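Long-range contacts in spondin-1 (Homo sapiens, PDB 2ZOU), which is a secreted extracellular-matrix glycoprotein probably involved in cell adhesion, studied here as its reeler domain, a beta-sandwich: residues 26-31 and 41-46; 33-38 and 108-113; 57-62 and 71-76; 121-126 and 139-144. One frame throughout, in Å; residues are numbered along the deposited sequence. Where two conformers were deposited one is given.

The four contacts sample both sheets of the sandwich and loops at one end of it. Contacts 1 and 2 share one sheet through strands 40-47 and 105-111, where Y41 O lies 2.8 Å from W110 N; their centres are about 11 Å apart. Contacts 3 and 4 share the other sheet through strands 55-62 and 120-127, with L61 O 2.7 Å from I121 N. Between the sheets, contact 1 packs on contact 4, centres about 10 Å apart, and contact 2 on contact 3, where W110 NE1 approaches A60 CB at 3.4 Å. One 1,2-ethanediol, probably from the crystallisation liquor, touches both contacts 3 and 4.

Contact 1 of 4, residues 26-31 and 41-46; sequences LRVEGD and YRVTLS
L26 and V28 share a face of the sheet with V43 and have the same kind of first torsion: chi1 of 179° in V28 and of -174° in L26 puts CG1 of the one and CG of the other anti to the backbone N, beside the carbonyl carbon. From there V28 CG1 meets Y41 CB at 3.7 Å and L26 CD1 meets V43 CG1 at 3.6 Å, both pairs of side chains crossing at a slant. The backbones form an antiparallel beta hairpin. R27 and T44 are its hydrogen-bonded pair, with R27 N to T44 O and T44 N to R27 O both at 2.9 Å, and E29 N continues the pattern to R42 O at 2.9 Å. Past that point a water replaces direct pairing, accepting from R42 N and donating to E29 O.

E29 and R42 run side by side in the same direction, their carboxylate and guanidinium planes 15° apart. The near-parallel planes do not make a bidentate pair: E29 OE1 stands 3.9 Å from R42 NE and well out of the guanidinium plane, so this long salt bridge rests on charge alone. OE1 is nearer to R42 CD, at 3.5 Å. R42 NH1 meanwhile hydrogen-bonds Q107. Were R42 an alanine, the E29 carboxylate would probably lose this nearby charge and Q107 OE1 this donor.

Strand 40-47 lies between strands 24-28 and 105-111, and L26, V28 and V43 all press on L122 of strand 120-127 in the opposing sheet, across the sandwich interior.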
# COMPACT_ATOMS: atom_id res chain seq x y z
N LEU A 26 -6.75 -0.36 4.41
CA LEU A 26 -6.11 -0.87 3.20
C LEU A 26 -6.67 -2.27 2.95
O LEU A 26 -6.60 -3.13 3.83
CB LEU A 26 -4.60 -0.95 3.41
CG LEU A 26 -3.78 -1.34 2.17
CD1 LEU A 26 -3.87 -0.26 1.09
CD2 LEU A 26 -2.34 -1.54 2.55
N ARG A 27 -7.28 -2.46 1.80
CA ARG A 27 -7.95 -3.72 1.49
C ARG A 27 -7.52 -4.19 0.13
O ARG A 27 -7.01 -3.43 -0.68
CB ARG A 27 -9.46 -3.56 1.52
CG ARG A 27 -9.97 -3.08 2.86
CD ARG A 27 -11.40 -3.47 3.11
NE ARG A 27 -11.58 -4.92 3.14
CZ ARG A 27 -12.67 -5.52 3.58
NH1 ARG A 27 -13.69 -4.80 4.04
NH2 ARG A 27 -12.76 -6.84 3.56
N VAL A 28 -7.74 -5.47 -0.12
CA VAL A 28 -7.60 -6.01 -1.46
C VAL A 28 -8.98 -6.53 -1.85
O VAL A 28 -9.59 -7.35 -1.13
CB VAL A 28 -6.58 -7.14 -1.50
CG1 VAL A 28 -6.49 -7.71 -2.91
CG2 VAL A 28 -5.21 -6.59 -1.07
N GLU A 29 -9.51 -6.03 -2.97
CA GLU A 29 -10.84 -6.43 -3.42
C GLU A 29 -10.91 -7.95 -3.60
O GLU A 29 -9.99 -8.55 -4.17
CB GLU A 29 -11.21 -5.73 -4.73
CG GLU A 29 -11.53 -4.25 -4.57
CD GLU A 29 -12.14 -3.61 -5.81
OE1 GLU A 29 -12.19 -4.27 -6.88
OE2 GLU A 29 -12.60 -2.45 -5.71
N GLY A 30 -11.99 -8.55 -3.11
CA GLY A 30 -12.17 -9.99 -3.16
C GLY A 30 -11.59 -10.70 -1.94
O GLY A 30 -11.72 -11.91 -1.84
N ASP A 31 -10.94 -9.94 -1.04
CA ASP A 31 -10.42 -10.52 0.22
C ASP A 31 -9.67 -11.85 0.02
O ASP A 31 -10.04 -12.89 0.58
CB ASP A 31 -11.58 -10.72 1.21
CG ASP A 31 -12.25 -9.41 1.59
OD1 ASP A 31 -11.61 -8.34 1.48
OD2 ASP A 31 -13.44 -9.46 1.98
N TYR A 41 -4.16 -7.86 -8.44
CA TYR A 41 -5.11 -7.57 -7.37
C TYR A 41 -5.40 -6.09 -7.31
O TYR A 41 -4.50 -5.27 -7.53
CB TYR A 41 -4.55 -8.04 -6.02
CG TYR A 41 -4.36 -9.54 -5.99
CD1 TYR A 41 -5.41 -10.37 -5.64
CD2 TYR A 41 -3.13 -10.11 -6.34
CE1 TYR A 41 -5.25 -11.75 -5.63
CE2 TYR A 41 -2.96 -11.49 -6.36
CZ TYR A 41 -4.01 -12.30 -5.97
OH TYR A 41 -3.81 -13.67 -6.01
N ARG A 42 -6.65 -5.73 -7.02
CA ARG A 42 -6.97 -4.31 -6.87
C ARG A 42 -6.90 -3.93 -5.40
O ARG A 42 -7.69 -4.40 -4.57
CB ARG A 42 -8.33 -3.96 -7.50
CG ARG A 42 -8.53 -2.44 -7.59
CD ARG A 42 -9.86 -2.07 -8.22
NE ARG A 42 -10.00 -2.55 -9.59
CZ ARG A 42 -10.28 -1.78 -10.64
NH1 ARG A 42 -10.46 -0.47 -10.49
NH2 ARG A 42 -10.39 -2.34 -11.83
N VAL A 43 -5.90 -3.12 -5.07
CA VAL A 43 -5.64 -2.66 -3.72
C VAL A 43 -6.35 -1.31 -3.54
O VAL A 43 -6.24 -0.43 -4.38
CB VAL A 43 -4.13 -2.51 -3.43
CG1 VAL A 43 -3.89 -2.03 -1.99
CG2 VAL A 43 -3.43 -3.85 -3.66
N THR A 44 -7.07 -1.16 -2.43
CA THR A 44 -7.80 0.07 -2.17
C THR A 44 -7.41 0.65 -0.82
O THR A 44 -7.16 -0.09 0.15
CB THR A 44 -9.32 -0.16 -2.21
OG1 THR A 44 -9.68 -1.03 -1.15
CG2 THR A 44 -9.74 -0.77 -3.53
N LEU A 45 -7.36 1.97 -0.76
CA LEU A 45 -7.16 2.69 0.50
C LEU A 45 -8.35 3.61 0.66
O LEU A 45 -8.61 4.44 -0.20
CB LEU A 45 -5.88 3.52 0.40
CG LEU A 45 -5.38 4.28 1.61
CD1 LEU A 45 -5.25 3.39 2.81
CD2 LEU A 45 -4.04 4.87 1.25
N SER A 46 -9.09 3.45 1.76
CA SER A 46 -10.33 4.20 1.94
C SER A 46 -10.45 4.78 3.35
O SER A 46 -9.91 4.22 4.31
CB SER A 46 -11.54 3.25 1.78
OG SER A 46 -11.42 2.36 0.68
O HOH W 1 -8.69 -7.68 -6.59

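Contact 2 of 4, residues 33-38 and 108-113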
# COMPACT_ATOMS: atom_id res chain seq x y z
N ASP A 33 -7.20 -14.92 0.42
CA ASP A 33 -6.56 -15.59 1.54
C ASP A 33 -5.05 -15.71 1.35
O ASP A 33 -4.31 -15.89 2.32
CB ASP A 33 -7.16 -16.99 1.72
CG ASP A 33 -8.51 -16.98 2.42
OD1 ASP A 33 -8.93 -15.93 2.96
OD2 ASP A 33 -9.15 -18.05 2.44
N PHE A 34 -4.61 -15.64 0.09
CA PHE A 34 -3.21 -15.79 -0.30
C PHE A 34 -3.06 -15.16 -1.67
O PHE A 34 -4.06 -14.91 -2.33
CB PHE A 34 -2.81 -17.27 -0.38
CG PHE A 34 -3.71 -18.12 -1.24
CD1 PHE A 34 -3.49 -18.21 -2.61
CD2 PHE A 34 -4.76 -18.84 -0.67
CE1 PHE A 34 -4.31 -19.01 -3.42
CE2 PHE A 34 -5.59 -19.64 -1.47
CZ PHE A 34 -5.36 -19.73 -2.85
N TYR A 35 -1.83 -14.92 -2.11
CA TYR A 35 -1.60 -14.43 -3.48
C TYR A 35 -1.17 -15.55 -4.41
O TYR A 35 -0.52 -16.52 -3.99
CB TYR A 35 -0.60 -13.25 -3.54
CG TYR A 35 0.88 -13.58 -3.28
CD1 TYR A 35 1.46 -13.28 -2.05
CD2 TYR A 35 1.69 -14.14 -4.27
CE1 TYR A 35 2.80 -13.54 -1.81
CE2 TYR A 35 3.04 -14.41 -4.03
CZ TYR A 35 3.58 -14.09 -2.80
OH TYR A 35 4.92 -14.38 -2.57
N LYS A 36 -1.53 -15.40 -5.69
CA LYS A 36 -1.07 -16.29 -6.76
C LYS A 36 -0.13 -15.48 -7.65
O LYS A 36 -0.53 -14.43 -8.18
CB LYS A 36 -2.24 -16.75 -7.64
CG LYS A 36 -3.32 -17.57 -6.97
CD LYS A 36 -4.48 -17.64 -7.93
CE LYS A 36 -5.55 -18.57 -7.47
NZ LYS A 36 -6.58 -18.67 -8.54
N PRO A 37 1.12 -15.97 -7.83
CA PRO A 37 2.10 -15.30 -8.67
C PRO A 37 1.49 -14.87 -10.01
O PRO A 37 0.83 -15.67 -10.68
CB PRO A 37 3.18 -16.36 -8.86
CG PRO A 37 3.12 -17.12 -7.59
CD PRO A 37 1.67 -17.19 -7.22
N GLY A 38 1.71 -13.61 -10.38
CA GLY A 38 1.24 -13.10 -11.66
C GLY A 38 -0.18 -12.59 -11.72
O GLY A 38 -0.57 -11.97 -12.70
N VAL A 108 -5.26 0.99 -6.81
CA VAL A 108 -4.13 0.67 -7.69
C VAL A 108 -4.13 -0.84 -7.90
O VAL A 108 -4.69 -1.56 -7.09
CB VAL A 108 -2.82 1.16 -7.04
CG1 VAL A 108 -2.44 0.30 -5.81
CG2 VAL A 108 -1.69 1.26 -8.07
N PHE A 109 -3.53 -1.31 -8.99
CA PHE A 109 -3.28 -2.74 -9.10
C PHE A 109 -1.95 -3.08 -8.46
O PHE A 109 -1.00 -2.30 -8.54
CB PHE A 109 -3.24 -3.19 -10.55
CG PHE A 109 -4.58 -3.22 -11.23
CD1 PHE A 109 -5.61 -4.02 -10.72
CD2 PHE A 109 -4.81 -2.47 -12.38
CE1 PHE A 109 -6.86 -4.05 -11.34
CE2 PHE A 109 -6.06 -2.51 -13.01
CZ PHE A 109 -7.07 -3.30 -12.48
N TRP A 110 -1.90 -4.27 -7.86
CA TRP A 110 -0.67 -4.89 -7.41
C TRP A 110 -0.60 -6.26 -8.05
O TRP A 110 -1.50 -7.08 -7.87
CB TRP A 110 -0.62 -4.98 -5.90
CG TRP A 110 0.62 -5.64 -5.39
CD1 TRP A 110 1.87 -5.09 -5.34
CD2 TRP A 110 0.73 -6.95 -4.83
NE1 TRP A 110 2.76 -5.99 -4.79
CE2 TRP A 110 2.08 -7.14 -4.47
CE3 TRP A 110 -0.19 -7.98 -4.61
CZ2 TRP A 110 2.53 -8.33 -3.88
CZ3 TRP A 110 0.26 -9.16 -4.04
CH2 TRP A 110 1.61 -9.32 -3.66
N ILE A 111 0.47 -6.49 -8.81
CA ILE A 111 0.67 -7.75 -9.51
C ILE A 111 1.60 -8.61 -8.67
O ILE A 111 2.73 -8.20 -8.38
CB ILE A 111 1.27 -7.52 -10.91
CG1 ILE A 111 0.39 -6.54 -11.70
CG2 ILE A 111 1.44 -8.89 -11.63
CD1 ILE A 111 0.99 -6.08 -13.04
N ALA A 112 1.11 -9.79 -8.27
CA ALA A 112 1.81 -10.60 -7.29
C ALA A 112 3.11 -11.18 -7.84
O ALA A 112 3.21 -11.52 -9.02
CB ALA A 112 0.91 -11.73 -6.78
N PRO A 113 4.12 -11.29 -6.96
CA PRO A 113 5.46 -11.72 -7.37
C PRO A 113 5.59 -13.24 -7.62
O PRO A 113 4.67 -13.99 -7.30
CB PRO A 113 6.32 -11.31 -6.17
CG PRO A 113 5.39 -11.48 -5.00
CD PRO A 113 4.05 -11.00 -5.51
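The backbones of 35-38 and 110-113 run 84° apart where they touch, so they do not pair as strands, and one hydrogen bond joins them, G38 N to A112 O at 2.9 Å, with the donor 45° out of the carbonyl plane.

Y35 carries most of the side-chain contact. Its chi1 of 72° sets CG between the backbone N and the carbonyl carbon, which turns one ring face to the end of strand 105-111. Two groups come over that face: W110 presents the edge of its six-membered ring in a T-shaped pair, the centroids 5.9 Å apart and the planes perpendicular, while P113 CD makes a CH-pi contact 4.2 Å from the Y35 centroid. A112 CB comes obliquely to the same ring, 3.6 Å from Y35 CD2, and lies 3.4 Å from K36 O. Farther along, P37 lies against the carbonyl oxygen of P113, its CA 3.2 Å from P113 O in a CA-H...O contact, and I111 CG2 rests on G38 O.

The contact fixes the loop between strands 24-28 and 40-47 against the place where strand 105-111 ends, at one end of the sandwich. Both aromatic polar groups find their partners outside: Y35 OH bonds to G118 O and W110 NE1 to A74 O, which ties the pair to further loops.

Cohesion across the contact is therefore chiefly aromatic and aliphatic. The buried P113 O has no hydrogen-bonding partner in the model, and the C-H groups of P37 offer it at most a weak compensation.

Contact 3 of 4, residues 57-62 and 71-76. With EDO (1,2-ethanediol), chain C; EDO (1,2-ethanediol), chain D.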
# COMPACT_ATOMS: atom_id res chain seq x y z
N THR A 57 1.03 7.16 1.19
CA THR A 57 2.12 6.38 0.63
C THR A 57 1.77 4.92 0.78
O THR A 57 1.34 4.50 1.84
CB THR A 57 3.44 6.64 1.35
OG1 THR A 57 3.72 8.04 1.37
CG2 THR A 57 4.58 5.92 0.63
N LEU A 58 1.99 4.16 -0.28
CA LEU A 58 1.64 2.76 -0.31
C LEU A 58 2.81 1.93 -0.84
O LEU A 58 3.35 2.24 -1.91
CB LEU A 58 0.40 2.56 -1.19
CG LEU A 58 0.04 1.14 -1.60
CD1 LEU A 58 -0.32 0.32 -0.39
CD2 LEU A 58 -1.10 1.12 -2.61
N ILE A 59 3.19 0.89 -0.09
CA ILE A 59 4.30 -0.01 -0.48
C ILE A 59 3.93 -1.47 -0.29
O ILE A 59 2.94 -1.79 0.37
CB ILE A 59 5.62 0.33 0.28
CG1 ILE A 59 5.41 0.20 1.79
CG2 ILE A 59 6.11 1.72 -0.13
CD1 ILE A 59 6.68 0.46 2.61
N ALA A 60 4.71 -2.36 -0.91
CA ALA A 60 4.56 -3.80 -0.72
C ALA A 60 5.94 -4.36 -0.41
O ALA A 60 6.84 -4.26 -1.25
CB ALA A 60 4.01 -4.44 -1.98
N LEU A 61 6.11 -4.95 0.77
CA LEU A 61 7.42 -5.41 1.26
C LEU A 61 7.42 -6.89 1.52
O LEU A 61 6.45 -7.44 2.04
CB LEU A 61 7.77 -4.70 2.56
CG LEU A 61 7.92 -3.18 2.51
CD1 LEU A 61 8.34 -2.65 3.89
CD2 LEU A 61 8.94 -2.77 1.45
N ARG A 62 8.54 -7.55 1.23
CA ARG A 62 8.75 -8.87 1.77
C ARG A 62 8.67 -8.74 3.28
O ARG A 62 9.19 -7.77 3.85
CB ARG A 62 10.12 -9.38 1.35
CG ARG A 62 10.22 -9.63 -0.16
CD ARG A 62 11.45 -10.45 -0.47
NE ARG A 62 11.69 -10.57 -1.90
CZ ARG A 62 12.29 -11.61 -2.47
NH1 ARG A 62 12.68 -12.64 -1.72
NH2 ARG A 62 12.48 -11.64 -3.78
N GLU A 71 15.43 -4.79 -3.30
CA GLU A 71 14.93 -6.15 -3.27
C GLU A 71 13.96 -6.44 -2.13
O GLU A 71 13.36 -7.51 -2.11
CB GLU A 71 16.09 -7.16 -3.26
CG GLU A 71 16.98 -7.10 -2.01
CD GLU A 71 18.20 -6.21 -2.18
OE1 GLU A 71 18.22 -5.32 -3.06
OE2 GLU A 71 19.17 -6.41 -1.41
N ASP A 72 13.79 -5.50 -1.20
CA ASP A 72 12.76 -5.63 -0.16
C ASP A 72 11.36 -5.47 -0.71
O ASP A 72 10.40 -5.95 -0.12
CB ASP A 72 12.91 -4.54 0.90
CG ASP A 72 14.19 -4.63 1.69
OD1 ASP A 72 14.90 -5.67 1.64
OD2 ASP A 72 14.50 -3.64 2.39
N HIS A 73 11.23 -4.76 -1.83
CA HIS A 73 9.93 -4.44 -2.40
C HIS A 73 9.45 -5.55 -3.32
O HIS A 73 10.18 -6.01 -4.20
CB HIS A 73 10.03 -3.10 -3.11
CG HIS A 73 10.17 -1.95 -2.16
ND1 HIS A 73 11.37 -1.58 -1.58
CD2 HIS A 73 9.24 -1.11 -1.65
CE1 HIS A 73 11.17 -0.56 -0.77
NE2 HIS A 73 9.88 -0.25 -0.80
N ALA A 74 8.23 -6.01 -3.08
CA ALA A 74 7.70 -7.21 -3.73
C ALA A 74 6.57 -6.86 -4.69
O ALA A 74 5.74 -5.99 -4.40
CB ALA A 74 7.19 -8.16 -2.67
N GLY A 75 6.55 -7.53 -5.84
CA GLY A 75 5.49 -7.35 -6.83
C GLY A 75 5.66 -6.05 -7.58
O GLY A 75 6.67 -5.36 -7.44
N THR A 76 4.63 -5.71 -8.36
CA THR A 76 4.64 -4.56 -9.25
C THR A 76 3.30 -3.83 -9.11
O THR A 76 2.24 -4.41 -9.35
CB THR A 76 4.80 -5.01 -10.72
OG1 THR A 76 6.11 -5.53 -10.89
CG2 THR A 76 4.58 -3.85 -11.72
C1 EDO C . 15.59 -4.37 5.83
O1 EDO C . 15.28 -5.47 6.69
C2 EDO C . 16.18 -4.90 4.54
O2 EDO C . 16.74 -3.83 3.79
C1 EDO D . 2.32 10.63 5.04
O1 EDO D . 3.23 9.59 5.38
C2 EDO D . 1.48 10.20 3.84
O2 EDO D . 2.33 9.86 2.74
O HOH W 2 11.45 -8.54 -3.86
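The H73 imidazole has L61 CD2 over one face, 3.6 Å from the ring centroid and 16° off the normal, a close CH-pi contact; I59 CG2 stands near the ring plane at its edge, 4.3 Å from NE2. The R62 guanidinium is met at its edge, in plane, by a water that accepts from NE at 2.8 Å. These groups join the end of strand 55-62, in one sheet of the reeler beta-sandwich, to the loop leading to strand 76-79, which belongs to the other sheet.

L61 and H73 can lie side by side because both have CG beside the backbone N, chi1 being -62° in L61, and both side chains then point the same way from backbones that come together in a single beta bridge. Two hydrogen bonds flank the bridge. R62 N reaches D72 O at 2.8 Å, nearly in line with the carbonyl bond, whereas A74 N comes to A60 O at 2.9 Å from 41° above the carbonyl plane. The water at R62 also donates to the carbonyl oxygens of E71 and H73, and so links the arginine to the loop backbone.

Within the loop, the D72 carboxylate draws the turn together: OD1 forms a salt bridge with R65 and OD2 accepts from K69 N. Where the loop leaves the strand, A74 O packs on the A60 methyl, 3.4 Å from A60 CB.

Contact 4 of 4, residues 121-126 and 139-144; sequences ILKASI and SLTKKL. With EDO (1,2-ethanediol), chain D; EDO (1,2-ethanediol), chain F.
Backbone hydrogen bonds pair L122 with K142 in both directions, each N to O distance being 2.8 Å, and A124 N adds a third to L140 O at 2.9 Å. This makes an antiparallel hairpin, with strand 131-144 outermost in its sheet.

Apolar contacts differ on the two faces. Beside T141 and K143, I121 sends both branches across: CG2, anti to the backbone N, meets T141 CG2 at a tight 3.4 Å, while CD1 touches K143 CG at 3.7 Å. K123 CG runs alongside T141 and closes on the same methyl, CG2, at 3.7 Å. On the opposite face L140 CD2 packs on A124 CB at 4.2 Å and L122 approaches L144, where the sandwich interior also brings in L45. With I121 cut back to an alanine, a gap would probably open beside T141 CG2 and the contact of CD1 with the K143 chain would go.

Among the polar groups, one water donates to both T141 OG1 and A124 O and so bridges the strands. T141 OG1 also bonds to Q135 O and K143 NZ pairs with E63, both outside the hairpin contact, while K142 NZ turns back to K143 O.

Chemically the strands are thus held by main-chain bonds and aliphatic packing, with one water bridging them, while the lysines direct their charges away from the interface.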
# COMPACT_ATOMS: atom_id res chain seq x y z
N ILE A 121 3.85 -7.91 2.77
CA ILE A 121 3.09 -6.96 3.58
C ILE A 121 2.79 -5.72 2.77
O ILE A 121 3.71 -4.97 2.39
CB ILE A 121 3.85 -6.52 4.86
CG1 ILE A 121 4.50 -7.70 5.59
CG2 ILE A 121 2.91 -5.74 5.77
CD1 ILE A 121 3.51 -8.71 6.21
N LEU A 122 1.51 -5.50 2.48
CA LEU A 122 1.05 -4.28 1.86
C LEU A 122 0.81 -3.30 2.98
O LEU A 122 0.10 -3.64 3.92
CB LEU A 122 -0.27 -4.53 1.11
CG LEU A 122 -0.19 -5.54 -0.04
CD1 LEU A 122 -1.59 -5.87 -0.55
CD2 LEU A 122 0.63 -4.96 -1.15
N LYS A 123 1.37 -2.11 2.87
CA LYS A 123 1.35 -1.13 3.96
C LYS A 123 1.14 0.29 3.45
O LYS A 123 1.72 0.69 2.45
CB LYS A 123 2.69 -1.14 4.71
CG LYS A 123 2.84 -2.18 5.80
CD LYS A 123 4.30 -2.40 6.12
CE LYS A 123 4.91 -1.28 6.91
NZ LYS A 123 6.23 -1.71 7.46
N ALA A 124 0.34 1.06 4.18
CA ALA A 124 0.11 2.44 3.81
C ALA A 124 0.27 3.38 4.99
O ALA A 124 0.10 3.00 6.14
CB ALA A 124 -1.27 2.60 3.21
N SER A 125 0.60 4.62 4.66
CA SER A 125 0.64 5.74 5.58
C SER A 125 -0.22 6.83 4.98
O SER A 125 -0.26 6.96 3.74
CB SER A 125 2.08 6.22 5.74
OG SER A 125 2.14 7.41 6.48
N ILE A 126 -0.91 7.63 5.80
CA ILE A 126 -1.71 8.73 5.27
C ILE A 126 -1.50 10.04 6.03
O ILE A 126 -0.99 10.04 7.16
CB ILE A 126 -3.26 8.43 5.19
CG1 ILE A 126 -3.90 8.39 6.58
CG2 ILE A 126 -3.57 7.18 4.31
CD1 ILE A 126 -4.43 9.72 7.09
N SER A 139 -5.06 -1.42 10.56
CA SER A 139 -6.02 -1.32 9.47
C SER A 139 -5.41 -0.90 8.14
O SER A 139 -6.03 -1.08 7.10
CB SER A 139 -7.18 -0.40 9.87
OG SER A 139 -6.73 0.91 10.17
N LEU A 140 -4.21 -0.31 8.17
CA LEU A 140 -3.51 0.09 6.95
C LEU A 140 -2.40 -0.89 6.57
O LEU A 140 -1.50 -0.55 5.82
CB LEU A 140 -2.96 1.51 7.09
CG LEU A 140 -4.01 2.63 6.94
CD1 LEU A 140 -3.34 3.97 7.16
CD2 LEU A 140 -4.68 2.60 5.59
N THR A 141 -2.49 -2.12 7.07
CA THR A 141 -1.48 -3.14 6.80
C THR A 141 -2.17 -4.47 6.50
O THR A 141 -3.07 -4.89 7.23
CB THR A 141 -0.53 -3.28 8.00
OG1 THR A 141 0.02 -2.00 8.29
CG2 THR A 141 0.60 -4.31 7.76
N LYS A 142 -1.76 -5.11 5.40
CA LYS A 142 -2.34 -6.41 5.05
C LYS A 142 -1.25 -7.37 4.63
O LYS A 142 -0.43 -7.06 3.77
CB LYS A 142 -3.38 -6.28 3.93
CG LYS A 142 -4.06 -7.60 3.55
CD LYS A 142 -4.94 -8.18 4.66
CE LYS A 142 -5.52 -9.56 4.28
NZ LYS A 142 -4.63 -10.72 4.64
N LYS A 143 -1.24 -8.54 5.25
CA LYS A 143 -0.29 -9.59 4.95
C LYS A 143 -0.92 -10.59 3.98
O LYS A 143 -2.03 -11.05 4.22
CB LYS A 143 0.12 -10.31 6.24
CG LYS A 143 1.04 -11.51 6.04
CD LYS A 143 1.14 -12.39 7.28
CE LYS A 143 1.84 -11.71 8.43
NZ LYS A 143 2.51 -12.74 9.29
N LEU A 144 -0.20 -10.89 2.90
CA LEU A 144 -0.59 -11.95 1.97
C LEU A 144 0.57 -12.90 1.75
O LEU A 144 1.66 -12.47 1.36
CB LEU A 144 -1.01 -11.41 0.61
CG LEU A 144 -2.38 -10.73 0.46
CD1 LEU A 144 -2.48 -10.14 -0.93
CD2 LEU A 144 -3.54 -11.70 0.72
C1 EDO D . 2.32 10.63 5.04
O1 EDO D . 3.23 9.59 5.38
C2 EDO D . 1.48 10.20 3.84
O2 EDO D . 2.33 9.86 2.74
C1 EDO F . -0.97 2.17 9.84
O1 EDO F . -0.36 3.05 8.89
C2 EDO F . -1.32 2.91 11.12
O2 EDO F . -2.51 2.35 11.69
O HOH W 3 0.97 0.65 7.57